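Local coordinates for hydrolase, alpha/beta hydrolase FOLD family (Staphylococcus aureus, PDB 2XMZ), which probably catalyses the elimination of pyruvate that yields 2-succinyl-6-hydroxy-2,4-cyclohexadiene-1-carboxylate, a step of menaquinone biosynthesis, at residues S27-Y32 against T47-G52; L127-V132 against Y191-M196; L147-W152 against Q171-R176; P156-Q161 against G244-V249. All blocks are in the same frame, centred on the assembly; numbering follows the deposited sequence.

Interaction 1. Residues S27-Y32 against T47-G52; sequences SDSRTY and TIDLPG
Thr-47 and Ser-29 meet where strand 44-48 of the alpha/beta hydrolase sheet runs out and a loop that follows strand 17-22 comes alongside. Thr-47 offers CB to the serine hydroxyl, with 3.4 Å between Thr-47 CB and Ser-29 OG, while a water bonded to both Thr-47 OG1 and Ser-29 OG fills in the polar side. Ile-48 turns its side chain away, toward helix 66-77, and brings mainly its backbone to the contact. Asp-49 takes both direct hydrogen bonds of the contact. Its CG lies beside the backbone N (chi1 -77°), which carries OD1 across to Ser-29. This one oxygen accepts twice: Ser-29 N reaches Asp-49 OD1 at 2.9 Å, nearly in line with the C-O bond, and the hydroxyl of the same serine comes down from above the carboxylate plane. Asp-49 OD2 is held by Glu-55 N, so the carboxylate is fixed at both ends. Asp-28 rests its CB against Asp-49 OD1, while its carboxylate forms an Asx turn with Arg-30 N and a side-on salt bridge with the Arg-30 guanidinium, probably easing the nearness of two acidic groups. Between them a second water donates to Asp-49 OD2 at 2.9 Å and, weakly, to Asp-28 OD2.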
# COMPACT_ATOMS: atom_id res chain seq x y z
N SER A 27 -1.38 -9.54 2.51
CA SER A 27 -0.76 -9.73 1.22
C SER A 27 0.69 -9.43 1.46
O SER A 27 1.11 -9.27 2.60
CB SER A 27 -1.36 -8.76 0.19
OG SER A 27 -0.68 -8.82 -1.05
N ASP A 28 1.49 -9.40 0.39
CA ASP A 28 2.87 -9.02 0.53
C ASP A 28 3.37 -8.58 -0.84
O ASP A 28 2.58 -8.41 -1.79
CB ASP A 28 3.73 -10.14 1.17
CG ASP A 28 3.61 -11.47 0.45
OD1 ASP A 28 3.26 -12.48 1.10
OD2 ASP A 28 3.88 -11.54 -0.76
N SER A 29 4.68 -8.46 -0.93
CA SER A 29 5.33 -7.97 -2.15
C SER A 29 5.05 -8.81 -3.38
O SER A 29 5.20 -8.31 -4.50
CB SER A 29 6.82 -7.87 -1.92
OG SER A 29 7.06 -6.79 -1.01
N ARG A 30 4.67 -10.08 -3.19
CA ARG A 30 4.36 -10.92 -4.33
C ARG A 30 3.24 -10.36 -5.21
O ARG A 30 3.16 -10.73 -6.37
CB ARG A 30 3.99 -12.34 -3.91
CG ARG A 30 5.17 -13.22 -3.51
CD ARG A 30 4.65 -14.51 -2.91
NE ARG A 30 3.84 -14.25 -1.73
CZ ARG A 30 3.12 -15.17 -1.09
NH1 ARG A 30 3.10 -16.42 -1.54
NH2 ARG A 30 2.41 -14.82 -0.02
N THR A 31 2.36 -9.52 -4.65
CA THR A 31 1.30 -8.86 -5.41
C THR A 31 1.84 -8.04 -6.60
O THR A 31 1.11 -7.79 -7.56
CB THR A 31 0.39 -7.97 -4.51
OG1 THR A 31 -0.75 -7.54 -5.25
CG2 THR A 31 1.15 -6.73 -3.99
N TYR A 32 3.11 -7.63 -6.53
CA TYR A 32 3.71 -6.81 -7.61
C TYR A 32 4.51 -7.63 -8.60
O TYR A 32 5.09 -7.09 -9.56
CB TYR A 32 4.55 -5.70 -7.01
CG TYR A 32 3.72 -4.80 -6.13
CD1 TYR A 32 2.62 -4.13 -6.65
CD2 TYR A 32 4.01 -4.66 -4.78
CE1 TYR A 32 1.82 -3.33 -5.85
CE2 TYR A 32 3.22 -3.86 -3.96
CZ TYR A 32 2.14 -3.20 -4.50
OH TYR A 32 1.37 -2.40 -3.71
N THR A 47 10.83 -3.74 -3.52
CA THR A 47 9.59 -4.12 -2.88
C THR A 47 9.93 -4.30 -1.43
O THR A 47 11.02 -4.79 -1.13
CB THR A 47 8.99 -5.41 -3.47
OG1 THR A 47 9.92 -6.47 -3.33
CG2 THR A 47 8.61 -5.22 -4.96
N ILE A 48 9.01 -3.91 -0.56
CA ILE A 48 9.18 -4.04 0.88
C ILE A 48 7.94 -4.73 1.46
O ILE A 48 6.79 -4.32 1.20
CB ILE A 48 9.37 -2.67 1.56
CG1 ILE A 48 10.54 -1.90 0.94
CG2 ILE A 48 9.60 -2.85 3.09
CD1 ILE A 48 10.62 -0.41 1.41
N ASP A 49 8.19 -5.78 2.22
CA ASP A 49 7.18 -6.42 3.04
C ASP A 49 7.04 -5.66 4.35
O ASP A 49 8.01 -5.47 5.07
CB ASP A 49 7.57 -7.87 3.31
CG ASP A 49 7.31 -8.78 2.14
OD1 ASP A 49 6.63 -8.33 1.19
OD2 ASP A 49 7.79 -9.92 2.14
N LEU A 50 5.82 -5.23 4.65
CA LEU A 50 5.56 -4.43 5.84
C LEU A 50 5.45 -5.35 7.07
O LEU A 50 5.30 -6.59 6.91
CB LEU A 50 4.30 -3.56 5.63
CG LEU A 50 4.51 -2.44 4.57
CD1 LEU A 50 3.19 -1.89 4.01
CD2 LEU A 50 5.38 -1.31 5.16
N PRO A 51 5.55 -4.77 8.28
CA PRO A 51 5.56 -5.58 9.50
C PRO A 51 4.43 -6.61 9.54
O PRO A 51 3.23 -6.27 9.29
CB PRO A 51 5.37 -4.54 10.60
CG PRO A 51 6.07 -3.32 10.03
CD PRO A 51 5.70 -3.33 8.58
N GLY A 52 4.81 -7.84 9.85
CA GLY A 52 3.90 -8.98 9.93
C GLY A 52 3.57 -9.67 8.61
O GLY A 52 2.97 -10.75 8.61
O HOH W 1 7.05 -11.11 -0.42
O HOH W 2 9.94 -7.68 -0.62

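Interaction 2. Residues L127-V132 against Y191-M196; sequences LERRLV and YGTGQM
Arg-130 and Gly-194 mark the tight part of this contact, where helix 123-143 comes down on the turn that follows helix 181-191. Their CA atoms lie only 4.3 Å apart, an approach possible because Gly-194 puts no side chain between the two backbones. Arg-130 lays its CG against the glycine carbonyl, bends at chi3 (-63°), and brings its guanidinium back so that NH2 donates to Gly-194 O at 3.0 Å. The bond is fairly straight, at 157° at the hydrogen, and the oxygen sits at the guanidinium edge, although the donor is tilted from the carbonyl plane. One face of the same group rests on Leu-127 CA, within its own helix.

On the neighbouring side Arg-129 presents a face instead of an edge. Thr-193 CB stands 3.6 Å above the centre of the Arg-129 guanidinium, so the threonine packs on the flat cation. Arg-129 NE is held by a salt bridge to Asp-133 in its own helix, whereas Arg-129 NH2 is linked across the contact by a water 3.0 Å away that also accepts from Thr-193 N.

The contact is looser at Gln-195. Its chain folds back at chi2 and crosses Arg-130 at about a right angle, with Gln-195 OE1 beside Arg-130 CD at 3.2 Å. Arg-130 and Gln-195 are both partly exposed, and this is the solvent side. A helical insertion between strands 110-114 and 210-215 is the cap of the alpha/beta hydrolase fold, and this contact joins its helix 123-143 to the loop leading back to the core.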
# COMPACT_ATOMS: atom_id res chain seq x y z
N LEU A 127 -12.60 5.33 16.42
CA LEU A 127 -12.94 4.33 17.43
C LEU A 127 -13.74 3.18 16.83
O LEU A 127 -13.45 2.02 17.14
CB LEU A 127 -13.69 4.96 18.61
CG LEU A 127 -14.10 4.00 19.74
CD1 LEU A 127 -12.89 3.22 20.34
CD2 LEU A 127 -14.86 4.73 20.83
N GLU A 128 -14.74 3.49 16.01
CA GLU A 128 -15.57 2.47 15.35
C GLU A 128 -14.64 1.48 14.64
O GLU A 128 -14.80 0.27 14.74
CB GLU A 128 -16.51 3.11 14.31
CG GLU A 128 -17.87 3.60 14.83
CD GLU A 128 -18.58 4.55 13.85
OE1 GLU A 128 -18.21 4.59 12.64
OE2 GLU A 128 -19.51 5.28 14.29
N ARG A 129 -13.66 2.03 13.94
CA ARG A 129 -12.74 1.24 13.15
C ARG A 129 -11.78 0.43 14.01
O ARG A 129 -11.50 -0.72 13.70
CB ARG A 129 -11.96 2.15 12.20
CG ARG A 129 -10.92 1.43 11.44
CD ARG A 129 -11.51 0.28 10.61
NE ARG A 129 -10.49 -0.25 9.72
CZ ARG A 129 -10.37 0.11 8.45
NH1 ARG A 129 -11.23 0.99 7.92
NH2 ARG A 129 -9.40 -0.39 7.70
N ARG A 130 -11.28 1.04 15.09
CA ARG A 130 -10.44 0.34 16.06
C ARG A 130 -11.14 -0.88 16.60
O ARG A 130 -10.55 -1.96 16.62
CB ARG A 130 -10.03 1.25 17.22
CG ARG A 130 -8.83 2.12 16.88
CD ARG A 130 -8.12 2.60 18.14
NE ARG A 130 -8.93 3.46 18.99
CZ ARG A 130 -9.16 4.75 18.79
NH1 ARG A 130 -9.89 5.44 19.66
NH2 ARG A 130 -8.66 5.35 17.72
N LEU A 131 -12.39 -0.72 17.05
CA LEU A 131 -13.19 -1.85 17.54
C LEU A 131 -13.31 -2.98 16.51
O LEU A 131 -13.15 -4.15 16.85
CB LEU A 131 -14.59 -1.39 17.97
CG LEU A 131 -14.75 -0.50 19.21
CD1 LEU A 131 -16.07 0.28 19.16
CD2 LEU A 131 -14.72 -1.31 20.50
N VAL A 132 -13.60 -2.63 15.27
CA VAL A 132 -13.76 -3.62 14.22
C VAL A 132 -12.44 -4.34 13.94
O VAL A 132 -12.41 -5.56 13.88
CB VAL A 132 -14.29 -2.98 12.92
CG1 VAL A 132 -14.19 -3.97 11.76
CG2 VAL A 132 -15.73 -2.53 13.10
N TYR A 191 -1.06 -1.04 13.54
CA TYR A 191 -1.11 0.00 12.48
C TYR A 191 -2.33 -0.04 11.58
O TYR A 191 -2.34 0.51 10.46
CB TYR A 191 0.20 0.14 11.71
CG TYR A 191 0.64 -1.02 10.84
CD1 TYR A 191 0.54 -0.94 9.45
CD2 TYR A 191 1.21 -2.17 11.39
CE1 TYR A 191 1.00 -1.94 8.62
CE2 TYR A 191 1.68 -3.22 10.57
CZ TYR A 191 1.56 -3.09 9.17
OH TYR A 191 2.00 -4.06 8.29
N GLY A 192 -3.39 -0.65 12.11
CA GLY A 192 -4.69 -0.57 11.49
C GLY A 192 -5.12 0.87 11.37
O GLY A 192 -4.59 1.77 12.08
N THR A 193 -6.08 1.10 10.49
CA THR A 193 -6.52 2.45 10.16
C THR A 193 -7.04 3.19 11.37
O THR A 193 -6.86 4.41 11.48
CB THR A 193 -7.55 2.43 9.03
OG1 THR A 193 -6.94 1.82 7.89
CG2 THR A 193 -8.00 3.88 8.67
N GLY A 194 -7.62 2.44 12.30
CA GLY A 194 -8.14 2.99 13.54
C GLY A 194 -7.04 3.50 14.45
O GLY A 194 -7.28 4.37 15.28
N GLN A 195 -5.83 2.96 14.30
CA GLN A 195 -4.67 3.41 15.08
C GLN A 195 -3.93 4.56 14.43
O GLN A 195 -3.16 5.26 15.11
CB GLN A 195 -3.65 2.27 15.29
CG GLN A 195 -4.24 0.98 15.86
CD GLN A 195 -4.87 1.15 17.22
OE1 GLN A 195 -5.84 0.44 17.56
NE2 GLN A 195 -4.36 2.10 18.00
N MET A 196 -4.13 4.75 13.13
CA MET A 196 -3.36 5.72 12.37
C MET A 196 -3.78 7.13 12.74
O MET A 196 -4.98 7.40 12.88
CB MET A 196 -3.64 5.48 10.91
CG MET A 196 -2.83 6.31 9.95
SD MET A 196 -3.51 5.84 8.35
CE MET A 196 -2.69 7.07 7.35
O HOH W 3 -6.97 -1.29 9.29

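Interaction 3. Residues L147-W152 against Q171-R176; sequences LFVNDW and QIRQQR
Arg-173 reaches Asn-150 because its chain runs straight from CG to NE, with chi1 at -175°, and so stretches from helix 166-177 to helix 145-152, where Asn-150 has its CG beside its own backbone N and swings OD1 out to meet it. The two helices belong to the helical cap of the alpha/beta hydrolase fold and run roughly antiparallel, at 140°, with segment axes 10.4 Å apart. Such spacing leaves room for long side chains to span the gap. Arg-173 grips Asn-150 end-on, with both terminal nitrogens on one oxygen: NH2 reaches Asn-150 OD1 at 2.8 Å nearly along the C=O axis, and NH1 reaches that atom at 2.9 Å in the carbonyl plane, on a lone pair. The amide and the guanidinium are almost coplanar. Arg-173 NH2 also forms a salt bridge with Glu-153, so the cation ties two residues of the opposing side.

Deeper in the interface Val-149 packs between the arginines, its CG2 lying 3.6 Å from Arg-176 CB and its CG1 3.8 Å from Arg-173 NH2. Arg-176 is likewise extended, and its guanidinium also makes a cation-pi contact with Phe-158. One face of the group is covered by Ile-172 CG2 from its own helix. Against the opposite face comes the indole edge of Trp-152, the planes 89° apart, with Trp-152 CD1 standing 3.6 Å above the centre of the Arg-176 guanidinium.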
# COMPACT_ATOMS: atom_id res chain seq x y z
N LEU A 147 -10.36 -19.31 7.85
CA LEU A 147 -11.71 -18.83 8.13
C LEU A 147 -11.79 -17.30 7.96
O LEU A 147 -12.75 -16.77 7.42
CB LEU A 147 -12.19 -19.30 9.51
CG LEU A 147 -12.35 -20.83 9.71
CD1 LEU A 147 -12.50 -21.20 11.18
CD2 LEU A 147 -13.49 -21.46 8.88
N PHE A 148 -10.74 -16.61 8.40
CA PHE A 148 -10.67 -15.16 8.21
C PHE A 148 -10.71 -14.77 6.74
O PHE A 148 -11.48 -13.88 6.35
CB PHE A 148 -9.43 -14.58 8.88
CG PHE A 148 -9.38 -13.09 8.83
CD1 PHE A 148 -10.05 -12.32 9.78
CD2 PHE A 148 -8.69 -12.44 7.80
CE1 PHE A 148 -10.03 -10.94 9.72
CE2 PHE A 148 -8.67 -11.06 7.73
CZ PHE A 148 -9.33 -10.31 8.70
N VAL A 149 -9.88 -15.44 5.92
CA VAL A 149 -9.80 -15.18 4.48
C VAL A 149 -11.15 -15.48 3.80
O VAL A 149 -11.59 -14.72 2.93
CB VAL A 149 -8.65 -15.98 3.80
CG1 VAL A 149 -8.70 -15.85 2.28
CG2 VAL A 149 -7.29 -15.49 4.30
N ASN A 150 -11.81 -16.56 4.21
CA ASN A 150 -13.13 -16.88 3.68
C ASN A 150 -14.11 -15.71 3.86
O ASN A 150 -14.81 -15.32 2.91
CB ASN A 150 -13.66 -18.18 4.30
CG ASN A 150 -12.90 -19.40 3.81
OD1 ASN A 150 -12.17 -19.34 2.81
ND2 ASN A 150 -13.08 -20.52 4.49
N ASP A 151 -14.12 -15.12 5.06
CA ASP A 151 -14.97 -13.96 5.36
C ASP A 151 -14.45 -12.69 4.66
O ASP A 151 -15.24 -11.91 4.13
CB ASP A 151 -15.06 -13.73 6.88
CG ASP A 151 -15.92 -14.77 7.59
OD1 ASP A 151 -16.40 -15.74 6.95
OD2 ASP A 151 -16.11 -14.61 8.81
N TRP A 152 -13.13 -12.50 4.64
CA TRP A 152 -12.49 -11.35 4.01
C TRP A 152 -12.84 -11.26 2.53
O TRP A 152 -13.18 -10.18 2.03
CB TRP A 152 -10.97 -11.42 4.18
CG TRP A 152 -10.23 -10.14 3.94
CD1 TRP A 152 -9.42 -9.85 2.88
CD2 TRP A 152 -10.19 -9.00 4.80
NE1 TRP A 152 -8.87 -8.60 3.03
CE2 TRP A 152 -9.34 -8.05 4.20
CE3 TRP A 152 -10.79 -8.68 6.03
CZ2 TRP A 152 -9.08 -6.79 4.77
CZ3 TRP A 152 -10.54 -7.42 6.59
CH2 TRP A 152 -9.68 -6.50 5.97
N GLN A 171 -4.43 -16.90 -6.89
CA GLN A 171 -3.20 -16.22 -6.45
C GLN A 171 -3.43 -15.31 -5.25
O GLN A 171 -2.67 -15.35 -4.28
CB GLN A 171 -2.59 -15.39 -7.59
CG GLN A 171 -1.87 -16.17 -8.67
CD GLN A 171 -1.47 -15.29 -9.86
OE1 GLN A 171 -2.33 -14.70 -10.53
NE2 GLN A 171 -0.17 -15.21 -10.13
N ILE A 172 -4.47 -14.48 -5.33
CA ILE A 172 -4.90 -13.63 -4.23
C ILE A 172 -5.18 -14.45 -2.96
O ILE A 172 -4.66 -14.13 -1.89
CB ILE A 172 -6.13 -12.77 -4.60
CG1 ILE A 172 -5.74 -11.71 -5.64
CG2 ILE A 172 -6.69 -12.07 -3.37
CD1 ILE A 172 -6.91 -11.04 -6.31
N ARG A 173 -6.00 -15.51 -3.11
CA ARG A 173 -6.38 -16.38 -1.99
C ARG A 173 -5.17 -17.05 -1.33
O ARG A 173 -5.08 -17.14 -0.11
CB ARG A 173 -7.40 -17.46 -2.43
CG ARG A 173 -7.90 -18.31 -1.27
CD ARG A 173 -8.97 -19.31 -1.67
NE ARG A 173 -9.26 -20.23 -0.57
CZ ARG A 173 -10.00 -19.94 0.49
NH1 ARG A 173 -10.18 -20.86 1.43
NH2 ARG A 173 -10.57 -18.74 0.64
N GLN A 174 -4.23 -17.50 -2.17
CA GLN A 174 -3.01 -18.13 -1.70
C GLN A 174 -2.14 -17.16 -0.92
O GLN A 174 -1.60 -17.51 0.14
CB GLN A 174 -2.24 -18.76 -2.88
CG GLN A 174 -0.82 -19.23 -2.58
CD GLN A 174 0.19 -18.09 -2.53
OE1 GLN A 174 1.08 -18.08 -1.68
NE2 GLN A 174 0.04 -17.12 -3.43
N GLN A 175 -2.02 -15.93 -1.44
CA GLN A 175 -1.23 -14.88 -0.82
C GLN A 175 -1.79 -14.54 0.56
O GLN A 175 -1.02 -14.33 1.52
CB GLN A 175 -1.17 -13.64 -1.70
CG GLN A 175 -0.08 -13.66 -2.79
CD GLN A 175 -0.31 -12.63 -3.90
OE1 GLN A 175 -1.10 -11.70 -3.76
NE2 GLN A 175 0.40 -12.81 -5.02
N ARG A 176 -3.11 -14.50 0.67
CA ARG A 176 -3.78 -14.26 1.95
C ARG A 176 -3.59 -15.44 2.94
O ARG A 176 -3.26 -15.24 4.12
CB ARG A 176 -5.28 -13.98 1.71
CG ARG A 176 -5.56 -12.71 0.84
CD ARG A 176 -7.06 -12.54 0.65
NE ARG A 176 -7.43 -11.24 0.09
CZ ARG A 176 -8.56 -10.99 -0.56
NH1 ARG A 176 -9.46 -11.95 -0.76
NH2 ARG A 176 -8.80 -9.76 -1.01

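Interaction 4. Residues P156-Q161 against G244-V249; sequences PLFQSQ and GHTIHV
His-245, probably the histidine of a Ser-His-Asp catalytic triad, lies under Leu-157 of a 3-10 turn from the cap. The leucine comes over the face of the imidazole: Leu-157 CD2 makes a CH-pi contact 4.3 Å from the centroid of the His-245 ring, only 6° off the ring normal, while Leu-157 CD1 reaches His-245 ND1 at 3.6 Å. The first torsion of Leu-157 (chi1 -171°) puts CD2 over the ring centre and CD1 past its ND1 side. Both ring nitrogens are hydrogen-bonded, ND1 to Asp-218 and NE2 to Ser-91, the serine of what looks like a nucleophile elbow, consistent with the charge-relay layout of the alpha/beta hydrolase fold. The backbone beside it is held through water. One water, bonded to Leu-157 O at 2.6 Å and to Ser-160 OG, accepts from His-245 N at 2.9 Å. Ser-160 OG, which is also hydrogen-bonded to Glu-250, lies 3.4 Å from Gly-244 CA. Farther along, Gln-161 extends its amide toward Thr-246, whose OG1 is bonded to Tyr-90 OH. Two waters join these residues, one accepting from Gln-161 NE2 and Thr-246 N, the other linking Gln-161 NE2 with Thr-246 OG1.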
# COMPACT_ATOMS: atom_id res chain seq x y z
N PRO A 156 -17.81 -6.36 0.82
CA PRO A 156 -18.25 -5.58 -0.34
C PRO A 156 -17.08 -4.88 -1.05
O PRO A 156 -17.08 -4.74 -2.28
CB PRO A 156 -19.19 -4.53 0.26
CG PRO A 156 -19.72 -5.17 1.51
CD PRO A 156 -18.63 -6.08 2.03
N LEU A 157 -16.08 -4.47 -0.28
CA LEU A 157 -14.89 -3.84 -0.81
C LEU A 157 -14.28 -4.66 -1.95
O LEU A 157 -13.74 -4.09 -2.90
CB LEU A 157 -13.85 -3.65 0.30
CG LEU A 157 -12.61 -2.81 -0.01
CD1 LEU A 157 -13.00 -1.44 -0.53
CD2 LEU A 157 -11.75 -2.70 1.25
N PHE A 158 -14.39 -5.99 -1.85
CA PHE A 158 -13.76 -6.88 -2.80
C PHE A 158 -14.69 -7.54 -3.80
O PHE A 158 -14.28 -8.44 -4.53
CB PHE A 158 -12.97 -7.95 -2.05
CG PHE A 158 -11.93 -7.38 -1.15
CD1 PHE A 158 -10.87 -6.64 -1.68
CD2 PHE A 158 -12.00 -7.59 0.23
CE1 PHE A 158 -9.88 -6.11 -0.83
CE2 PHE A 158 -11.04 -7.06 1.08
CZ PHE A 158 -9.97 -6.31 0.54
N GLN A 159 -15.95 -7.09 -3.86
CA GLN A 159 -16.95 -7.72 -4.72
C GLN A 159 -16.48 -7.83 -6.18
O GLN A 159 -16.71 -8.85 -6.84
CB GLN A 159 -18.28 -6.96 -4.63
CG GLN A 159 -19.42 -7.62 -5.34
CD GLN A 159 -20.74 -6.92 -5.12
OE1 GLN A 159 -21.80 -7.44 -5.51
NE2 GLN A 159 -20.70 -5.74 -4.50
N SER A 160 -15.79 -6.80 -6.67
CA SER A 160 -15.31 -6.78 -8.05
C SER A 160 -14.32 -7.92 -8.35
O SER A 160 -14.19 -8.32 -9.50
CB SER A 160 -14.65 -5.44 -8.37
OG SER A 160 -13.42 -5.34 -7.67
N GLN A 161 -13.67 -8.45 -7.32
CA GLN A 161 -12.74 -9.57 -7.53
C GLN A 161 -13.43 -10.87 -7.93
O GLN A 161 -12.81 -11.72 -8.58
CB GLN A 161 -11.87 -9.81 -6.29
CG GLN A 161 -10.92 -8.65 -6.00
CD GLN A 161 -9.93 -8.95 -4.90
OE1 GLN A 161 -9.91 -10.06 -4.34
NE2 GLN A 161 -9.08 -7.97 -4.59
N GLY A 244 -12.21 -2.34 -9.19
CA GLY A 244 -12.46 -2.07 -7.79
C GLY A 244 -11.22 -1.63 -7.05
O GLY A 244 -10.40 -0.84 -7.55
N HIS A 245 -11.07 -2.15 -5.84
CA HIS A 245 -10.06 -1.66 -4.92
C HIS A 245 -8.63 -1.98 -5.38
O HIS A 245 -7.76 -1.10 -5.40
CB HIS A 245 -10.31 -2.25 -3.54
CG HIS A 245 -9.60 -1.54 -2.44
ND1 HIS A 245 -9.93 -0.25 -2.06
CD2 HIS A 245 -8.61 -1.94 -1.61
CE1 HIS A 245 -9.15 0.11 -1.06
NE2 HIS A 245 -8.36 -0.90 -0.75
N THR A 246 -8.40 -3.24 -5.76
CA THR A 246 -7.04 -3.68 -6.13
C THR A 246 -6.86 -3.54 -7.65
O THR A 246 -6.82 -4.53 -8.39
CB THR A 246 -6.76 -5.12 -5.69
OG1 THR A 246 -7.35 -5.36 -4.40
CG2 THR A 246 -5.26 -5.38 -5.61
N ILE A 247 -6.73 -2.30 -8.08
CA ILE A 247 -6.56 -1.95 -9.48
C ILE A 247 -5.37 -2.69 -10.11
O ILE A 247 -5.49 -3.24 -11.20
CB ILE A 247 -6.31 -0.45 -9.69
CG1 ILE A 247 -7.31 0.41 -8.92
CG2 ILE A 247 -6.34 -0.13 -11.20
CD1 ILE A 247 -6.85 1.88 -8.79
N HIS A 248 -4.23 -2.73 -9.41
CA HIS A 248 -3.00 -3.32 -10.00
C HIS A 248 -3.17 -4.80 -10.34
O HIS A 248 -2.36 -5.38 -11.07
CB HIS A 248 -1.75 -3.05 -9.14
CG HIS A 248 -1.71 -3.74 -7.81
ND1 HIS A 248 -2.01 -3.11 -6.63
CD2 HIS A 248 -1.34 -5.00 -7.48
CE1 HIS A 248 -1.88 -3.96 -5.62
NE2 HIS A 248 -1.45 -5.11 -6.11
N VAL A 249 -4.23 -5.41 -9.82
CA VAL A 249 -4.53 -6.80 -10.15
C VAL A 249 -5.66 -6.94 -11.19
O VAL A 249 -5.67 -7.89 -11.97
CB VAL A 249 -4.90 -7.59 -8.88
CG1 VAL A 249 -5.49 -8.92 -9.22
CG2 VAL A 249 -3.66 -7.81 -8.04
O HOH W 4 -12.53 -4.61 -5.17
O HOH W 5 -10.19 -5.43 -6.17
O HOH W 6 -6.56 -7.78 -3.22

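Overall arrangement
The four contacts spread over the sheet core and the helical cap inserted between strands 110-114 and 210-215. Interaction 1 closes first along the chain, at the end of strand 44-48. Interaction 3 falls within the span of interaction 2, both inside the cap, and interaction 4 crosses both. Interactions 3 and 4 have centres about 13 Å apart and touch through Trp-152 and Phe-158. Interaction 1 meets interaction 4 through a probable hydrogen bond between Thr-31 and His-248, interaction 3 through Arg-30 and Gln-174, and interaction 2, about 21 Å away between centres, through Pro-51 and Tyr-191. Of the four, interaction 4 brings the cap to the probable catalytic histidine.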